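PDB 4UJ7: surface layer protein from Geobacillus stearothermophilus, which probably self-assembles into the lattice that coats the bacterial cell, the part described here comprising two bacterial immunoglobulin-like domains, one of which binds calcium. Local coordinates for residues 163-167 against 168-172; 65-69 against 70-74; 151-154 against 155-158. All blocks are in the same frame, centred on the assembly; numbering follows the deposited sequence.

Interaction 1. Residues 163-167 against 168-172; sequences ATDTN and GVIVN. With CA (calcium ion), chain D.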
loop_
_atom_site.group_PDB
_atom_site.type_symbol
_atom_site.label_atom_id
_atom_site.label_comp_id
_atom_site.label_asym_id
_atom_site.label_seq_id
_atom_site.Cartn_x
_atom_site.Cartn_y
_atom_site.Cartn_z
ATOM N N ALA A 163 -11.679 -19.094 -12.983
ATOM C CA ALA A 163 -12.754 -19.939 -12.478
ATOM C C ALA A 163 -12.325 -21.391 -12.259
ATOM O O ALA A 163 -12.745 -22.025 -11.306
ATOM C CB ALA A 163 -13.958 -19.870 -13.429
ATOM N N THR A 164 -11.511 -21.911 -13.169
ATOM C CA THR A 164 -10.976 -23.269 -13.124
ATOM C C THR A 164 -9.456 -23.115 -13.007
ATOM O O THR A 164 -8.853 -22.378 -13.799
ATOM C CB THR A 164 -11.314 -23.971 -14.455
ATOM O OG1 THR A 164 -12.731 -24.159 -14.544
ATOM C CG2 THR A 164 -10.620 -25.298 -14.606
ATOM N N ASP A 165 -8.832 -23.785 -12.040
ATOM C CA ASP A 165 -7.379 -23.679 -11.874
ATOM C C ASP A 165 -6.630 -24.316 -13.030
ATOM O O ASP A 165 -6.940 -25.438 -13.428
ATOM C CB ASP A 165 -6.887 -24.332 -10.581
ATOM C CG ASP A 165 -5.385 -24.273 -10.461
ATOM O OD1 ASP A 165 -4.831 -23.169 -10.603
ATOM O OD2 ASP A 165 -4.738 -25.316 -10.269
ATOM N N THR A 166 -5.642 -23.599 -13.559
ATOM C CA THR A 166 -4.851 -24.118 -14.674
ATOM C C THR A 166 -3.346 -24.093 -14.410
ATOM O O THR A 166 -2.554 -24.419 -15.317
ATOM C CB THR A 166 -5.148 -23.366 -16.006
ATOM O OG1 THR A 166 -4.662 -22.013 -15.919
ATOM C CG2 THR A 166 -6.653 -23.369 -16.383
ATOM N N ASN A 167 -2.942 -23.691 -13.194
ATOM C CA ASN A 167 -1.523 -23.552 -12.861
ATOM C C ASN A 167 -1.100 -24.021 -11.464
ATOM O O ASN A 167 0.066 -23.847 -11.077
ATOM C CB ASN A 167 -1.059 -22.098 -13.092
ATOM C CG ASN A 167 -1.688 -21.121 -12.124
ATOM O OD1 ASN A 167 -2.686 -21.421 -11.483
ATOM N ND2 ASN A 167 -1.083 -19.940 -11.988
ATOM N N GLY A 168 -2.014 -24.614 -10.694
ATOM C CA GLY A 168 -1.656 -25.114 -9.356
ATOM C C GLY A 168 -1.515 -24.045 -8.268
ATOM O O GLY A 168 -1.103 -24.348 -7.143
ATOM N N VAL A 169 -1.835 -22.799 -8.615
ATOM C CA VAL A 169 -1.830 -21.685 -7.654
ATOM C C VAL A 169 -3.275 -21.274 -7.474
ATOM O O VAL A 169 -3.941 -20.878 -8.431
ATOM C CB VAL A 169 -1.001 -20.485 -8.171
ATOM C CG1 VAL A 169 -0.922 -19.376 -7.119
ATOM C CG2 VAL A 169 0.404 -20.937 -8.546
ATOM N N ILE A 170 -3.752 -21.374 -6.235
ATOM C CA ILE A 170 -5.171 -21.195 -5.948
ATOM C C ILE A 170 -5.312 -20.262 -4.753
ATOM O O ILE A 170 -4.754 -20.538 -3.666
ATOM C CB ILE A 170 -5.886 -22.551 -5.710
ATOM C CG1 ILE A 170 -5.486 -23.559 -6.804
ATOM C CG2 ILE A 170 -7.392 -22.331 -5.700
ATOM C CD1 ILE A 170 -5.807 -25.003 -6.466
ATOM N N VAL A 171 -6.042 -19.162 -4.960
ATOM C CA VAL A 171 -6.230 -18.172 -3.891
ATOM C C VAL A 171 -7.692 -17.784 -3.720
ATOM O O VAL A 171 -8.492 -17.924 -4.653
ATOM C CB VAL A 171 -5.393 -16.886 -4.120
ATOM C CG1 VAL A 171 -3.908 -17.201 -4.151
ATOM C CG2 VAL A 171 -5.800 -16.178 -5.402
ATOM N N ASN A 172 -8.022 -17.332 -2.516
ATOM C CA ASN A 172 -9.324 -16.723 -2.236
ATOM C C ASN A 172 -9.185 -15.229 -2.133
ATOM O O ASN A 172 -8.165 -14.738 -1.658
ATOM C CB ASN A 172 -9.910 -17.272 -0.936
ATOM C CG ASN A 172 -10.672 -18.577 -1.143
ATOM O OD1 ASN A 172 -11.279 -18.804 -2.199
ATOM N ND2 ASN A 172 -10.653 -19.430 -0.138
HETATM CA CA CA D . -4.777 -20.777 -10.556
HETATM O O HOH W 1 -6.938 -21.035 -9.505
#
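A calcium site in the loop between strands 158-160 and 171-178 joins Asp165 and Asn167 to Val169. Asp165 OD1 and Asn167 OD1 each lie 2.4 Å from the calcium, Val169 O lies 2.3 Å from it, and water 1 also binds. Glu162 gives one oxygen and Glu197 both of its own, so seven oxygens surround the ion.

The two aspartate oxygens divide the work. OD2 takes the N-H of Gly168 on its syn lone pair (N to OD2 2.8 Å). OD1, besides holding the metal, accepts from Asn167 N at 3.2 Å, closing an Asx turn in which the donor stands above the carboxylate plane. Asp165 CG lies anti to the backbone N (chi1 177°), which turns the carboxylate into the loop. Asn167 OD1 likewise serves twice: Val169 N reaches it at 3.3 Å from above the amide plane. Just before strand 171-178, Ile170 CG1 rests against Asp165 CG at 3.7 Å.

Backbone bonds from Gly168 to Lys192 and Lys193 tie the turn to the neighbouring loop. With three carboxylates around one calcium, the ion probably keeps them ionised and offsets the repulsion among their oxygens.

Interaction 2. Residues 65-69 against 70-74; sequences VSNSG and IGQSE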
loop_
_atom_site.group_PDB
_atom_site.type_symbol
_atom_site.label_atom_id
_atom_site.label_comp_id
_atom_site.label_asym_id
_atom_site.label_seq_id
_atom_site.Cartn_x
_atom_site.Cartn_y
_atom_site.Cartn_z
ATOM N N VAL A 65 1.794 6.439 10.966
ATOM C CA VAL A 65 2.752 5.448 10.468
ATOM C C VAL A 65 2.470 4.077 11.056
ATOM O O VAL A 65 2.113 3.937 12.243
ATOM C CB VAL A 65 4.222 5.904 10.705
ATOM C CG1 VAL A 65 4.531 6.146 12.182
ATOM C CG2 VAL A 65 5.221 4.916 10.114
ATOM N N SER A 66 2.651 3.043 10.232
ATOM C CA SER A 66 2.361 1.671 10.673
ATOM C C SER A 66 3.277 1.191 11.801
ATOM O O SER A 66 4.405 1.704 11.981
ATOM C CB SER A 66 2.402 0.713 9.460
ATOM O OG SER A 66 3.729 0.562 8.949
ATOM N N ASN A 67 2.786 0.206 12.558
ATOM C CA ASN A 67 3.485 -0.333 13.729
ATOM C C ASN A 67 3.935 0.747 14.704
ATOM O O ASN A 67 4.939 0.603 15.395
ATOM C CB ASN A 67 4.641 -1.296 13.378
ATOM C CG ASN A 67 4.846 -2.353 14.459
ATOM O OD1 ASN A 67 3.905 -3.108 14.745
ATOM N ND2 ASN A 67 6.046 -2.413 15.082
ATOM N N SER A 68 3.202 1.856 14.714
ATOM C CA SER A 68 3.588 3.035 15.515
ATOM C C SER A 68 5.058 3.403 15.350
ATOM O O SER A 68 5.709 3.899 16.274
ATOM C CB SER A 68 3.231 2.816 16.981
ATOM O OG SER A 68 1.822 2.634 17.056
ATOM N N GLY A 69 5.589 3.160 14.159
ATOM C CA GLY A 69 6.957 3.591 13.819
ATOM C C GLY A 69 8.100 2.911 14.560
ATOM O O GLY A 69 9.197 3.472 14.653
ATOM N N ILE A 70 7.872 1.713 15.108
ATOM C CA ILE A 70 8.932 1.012 15.852
ATOM C C ILE A 70 9.258 -0.361 15.296
ATOM O O ILE A 70 8.418 -1.019 14.659
ATOM C CB ILE A 70 8.647 0.922 17.374
ATOM C CG1 ILE A 70 7.414 0.035 17.651
ATOM C CG2 ILE A 70 8.495 2.328 17.969
ATOM C CD1 ILE A 70 7.135 -0.171 19.138
ATOM N N GLY A 71 10.513 -0.749 15.505
ATOM C CA GLY A 71 10.961 -2.140 15.396
ATOM C C GLY A 71 11.126 -2.756 14.026
ATOM O O GLY A 71 11.373 -3.962 13.928
ATOM N N GLN A 72 11.030 -1.945 12.975
ATOM C CA GLN A 72 11.055 -2.460 11.609
ATOM C C GLN A 72 12.058 -1.727 10.743
ATOM O O GLN A 72 12.604 -0.711 11.166
ATOM C CB GLN A 72 9.648 -2.373 11.002
ATOM C CG GLN A 72 8.635 -3.168 11.828
ATOM C CD GLN A 72 7.197 -3.127 11.356
ATOM O OE1 GLN A 72 6.351 -3.840 11.912
ATOM N NE2 GLN A 72 6.888 -2.300 10.375
ATOM N N SER A 73 12.297 -2.246 9.544
ATOM C CA SER A 73 13.056 -1.518 8.537
ATOM C C SER A 73 12.151 -0.948 7.449
ATOM O O SER A 73 12.607 -0.143 6.646
ATOM C CB SER A 73 14.153 -2.402 7.916
ATOM O OG SER A 73 13.595 -3.592 7.364
ATOM N N GLU A 74 10.883 -1.364 7.415
ATOM C CA GLU A 74 9.891 -0.913 6.429
ATOM C C GLU A 74 8.624 -0.473 7.164
ATOM O O GLU A 74 8.166 -1.169 8.084
ATOM C CB GLU A 74 9.506 -2.076 5.505
ATOM C CG GLU A 74 10.596 -2.518 4.532
ATOM C CD GLU A 74 10.323 -3.859 3.867
ATOM O OE1 GLU A 74 10.206 -4.888 4.578
ATOM O OE2 GLU A 74 10.260 -3.892 2.619
HETATM O O HOH W 2 4.263 -2.139 9.159
#
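Asn67 and Ile70 are linked by two hydrogen bonds of opposite direction. The side-chain amide of Asn67 gives an N-H to the carbonyl of Ile70 (ND2 to O 2.8 Å), with that oxygen almost in the amide plane, and the backbone N of Ile70 returns a bond to Asn67 O at 3.1 Å. Farther along, Gln72 NE2 makes two bonds, one to Glu74 O at 2.9 Å, nearly along the C=O axis, and one to water 2, which lies 2.8 Å from Ser66 OG. That hydroxyl is also bonded to the backbone N of Thr76.

The backbone here makes a left-handed turn. Asn67, Ser68 and Gly69 all have positive phi, and Gly69 N bonds Ser66 O at 2.9 Å just before the matching Ile70 to Asn67 bond. The turn opens the connection between strands 61-65 and 74-81, antiparallel neighbours in one sheet of the first immunoglobulin-like domain. A side chain on Gly69 would be crowded by Val65 CG1.

The amide of Gln72 lies over one face of the Asn67 amide, the two planes 9° apart, with Gln72 OE1 3.3 Å from Asn67 CG; full extension of the glutamine beyond CG (chi2 178°) carries it there. Ile70 CG1, placed between its own N and carbonyl carbon (chi1 66°), sits 3.4 Å from Asn67 O. Outside the turn, Asn50 touches the Ile70 side chain and accepts from Gly71 N, while Gly69 bonds the backbone of Val51.

Interaction 3. Residues 151-154 against 155-158; sequences GDIT and NDVT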
loop_
_atom_site.group_PDB
_atom_site.type_symbol
_atom_site.label_atom_id
_atom_site.label_comp_id
_atom_site.label_asym_id
_atom_site.label_seq_id
_atom_site.Cartn_x
_atom_site.Cartn_y
_atom_site.Cartn_z
ATOM N N GLY A 151 -10.968 8.978 -4.835
ATOM C CA GLY A 151 -11.856 8.038 -4.146
ATOM C C GLY A 151 -11.185 6.699 -3.921
ATOM O O GLY A 151 -10.315 6.305 -4.693
ATOM N N ASP A 152 -11.577 6.020 -2.843
ATOM C CA ASP A 152 -11.201 4.634 -2.606
ATOM C C ASP A 152 -12.423 3.781 -2.943
ATOM O O ASP A 152 -13.423 3.801 -2.232
ATOM C CB ASP A 152 -10.756 4.462 -1.143
ATOM C CG ASP A 152 -10.378 3.033 -0.794
ATOM O OD1 ASP A 152 -10.788 2.110 -1.510
ATOM O OD2 ASP A 152 -9.694 2.838 0.229
ATOM N N ILE A 153 -12.337 3.046 -4.052
ATOM C CA ILE A 153 -13.464 2.308 -4.601
ATOM C C ILE A 153 -13.348 0.808 -4.362
ATOM O O ILE A 153 -14.039 0.009 -5.003
ATOM C CB ILE A 153 -13.696 2.603 -6.123
ATOM C CG1 ILE A 153 -12.515 2.159 -7.001
ATOM C CG2 ILE A 153 -14.034 4.084 -6.339
ATOM C CD1 ILE A 153 -12.858 2.077 -8.480
ATOM N N THR A 154 -12.509 0.425 -3.403
ATOM C CA THR A 154 -12.280 -0.998 -3.098
ATOM C C THR A 154 -13.559 -1.768 -2.820
ATOM O O THR A 154 -13.682 -2.922 -3.231
ATOM C CB THR A 154 -11.294 -1.175 -1.922
ATOM O OG1 THR A 154 -10.143 -0.361 -2.157
ATOM C CG2 THR A 154 -10.835 -2.628 -1.812
ATOM N N ASN A 155 -14.504 -1.137 -2.126
ATOM C CA ASN A 155 -15.763 -1.788 -1.813
ATOM C C ASN A 155 -16.693 -1.949 -3.024
ATOM O O ASN A 155 -17.595 -2.787 -3.008
ATOM C CB ASN A 155 -16.481 -1.047 -0.692
ATOM C CG ASN A 155 -17.573 -1.887 -0.050
ATOM O OD1 ASN A 155 -17.422 -3.099 0.134
ATOM N ND2 ASN A 155 -18.682 -1.250 0.272
ATOM N N ASP A 156 -16.453 -1.160 -4.066
ATOM C CA ASP A 156 -17.332 -1.128 -5.244
ATOM C C ASP A 156 -16.951 -2.154 -6.302
ATOM O O ASP A 156 -17.765 -2.509 -7.166
ATOM C CB ASP A 156 -17.302 0.262 -5.886
ATOM C CG ASP A 156 -17.736 1.367 -4.938
ATOM O OD1 ASP A 156 -18.650 1.148 -4.121
ATOM O OD2 ASP A 156 -17.161 2.469 -5.035
ATOM N N VAL A 157 -15.706 -2.619 -6.246
ATOM C CA VAL A 157 -15.162 -3.494 -7.275
ATOM C C VAL A 157 -15.379 -4.953 -6.892
ATOM O O VAL A 157 -15.693 -5.266 -5.739
ATOM C CB VAL A 157 -13.652 -3.235 -7.550
ATOM C CG1 VAL A 157 -13.388 -1.783 -7.934
ATOM C CG2 VAL A 157 -12.780 -3.625 -6.357
ATOM N N THR A 158 -15.229 -5.839 -7.873
ATOM C CA THR A 158 -15.157 -7.268 -7.620
ATOM C C THR A 158 -13.802 -7.763 -8.142
ATOM O O THR A 158 -13.372 -7.365 -9.227
ATOM C CB THR A 158 -16.335 -8.000 -8.297
ATOM O OG1 THR A 158 -17.557 -7.394 -7.865
ATOM C CG2 THR A 158 -16.360 -9.475 -7.934
HETATM O O HOH W 3 -14.067 1.331 -0.690
#
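Ile153 O receives two backbone N-H groups from the residues ahead of it. The shorter bond comes from Asp156 N at 2.8 Å and closes a type I turn through Thr154 and Asn155; the second, from Val157 N at 3.4 Å, is weak. Around this carbonyl the side chains of Asp156 and Val157 each cross that of Ile153 at about a right angle. Asp156 brings OD2 to 3.6 Å from Ile153 CB. Val157 works with both branches: CG1 meets the end of the isoleucine, 3.9 Å from Ile153 CD1, and CG2, lodged between its own N and carbonyl carbon, lies 3.3 Å from Thr154 O. Val140 of one sheet and Leu208 of the other both touch Ile153 and Val157, which places the pair between the layers, Val157 buried and Ile153 partly exposed.

A second shell fixes how the chain enters the turn. Asp152 OD1 grips Thr154 twice, accepting its backbone N at 3.1 Å almost in line with the C-O bond, which makes an Asx turn, and its hydroxyl OG1 at 2.6 Å on the syn side. Thr154 OG1 in turn is bonded to the backbone N of Val140, while Asp152 OD2 forms a salt bridge with Lys139. Water 3 accepts from Asn155 N at 2.9 Å and also meets Asp152 O. A valine in place of Thr154 would remove the hydroxyl and would probably leave Val140 N without this acceptor and Asp152 OD1 with one grip fewer.

Leaving strand 149-152 of one sheet for strand 158-160 of the other, this Asx turn followed by a type I turn is the crossover between the two layers of an immunoglobulin-like sandwich.

How the interactions relate
All three contacts sit where the chain leaves or enters a strand. Interactions 1 and 3 share the second immunoglobulin-like domain, their centres about 24 Å apart: residues 151-158 lead into strand 158-160, interaction 1 follows it, and strands 149-152 and 171-178 belong to one sheet. Interaction 2 belongs to the first domain, its centre about 34 Å from that of interaction 1. Interaction 3 is partly buried and combines backbone turns with apolar contact between the sheets, whereas interactions 1 and 2 lie at the surface and are mainly polar. Interactions 1 and 3 each contain an Asx turn, but in interaction 1 its aspartate also binds calcium; interaction 2 relies on side-chain amides and a water.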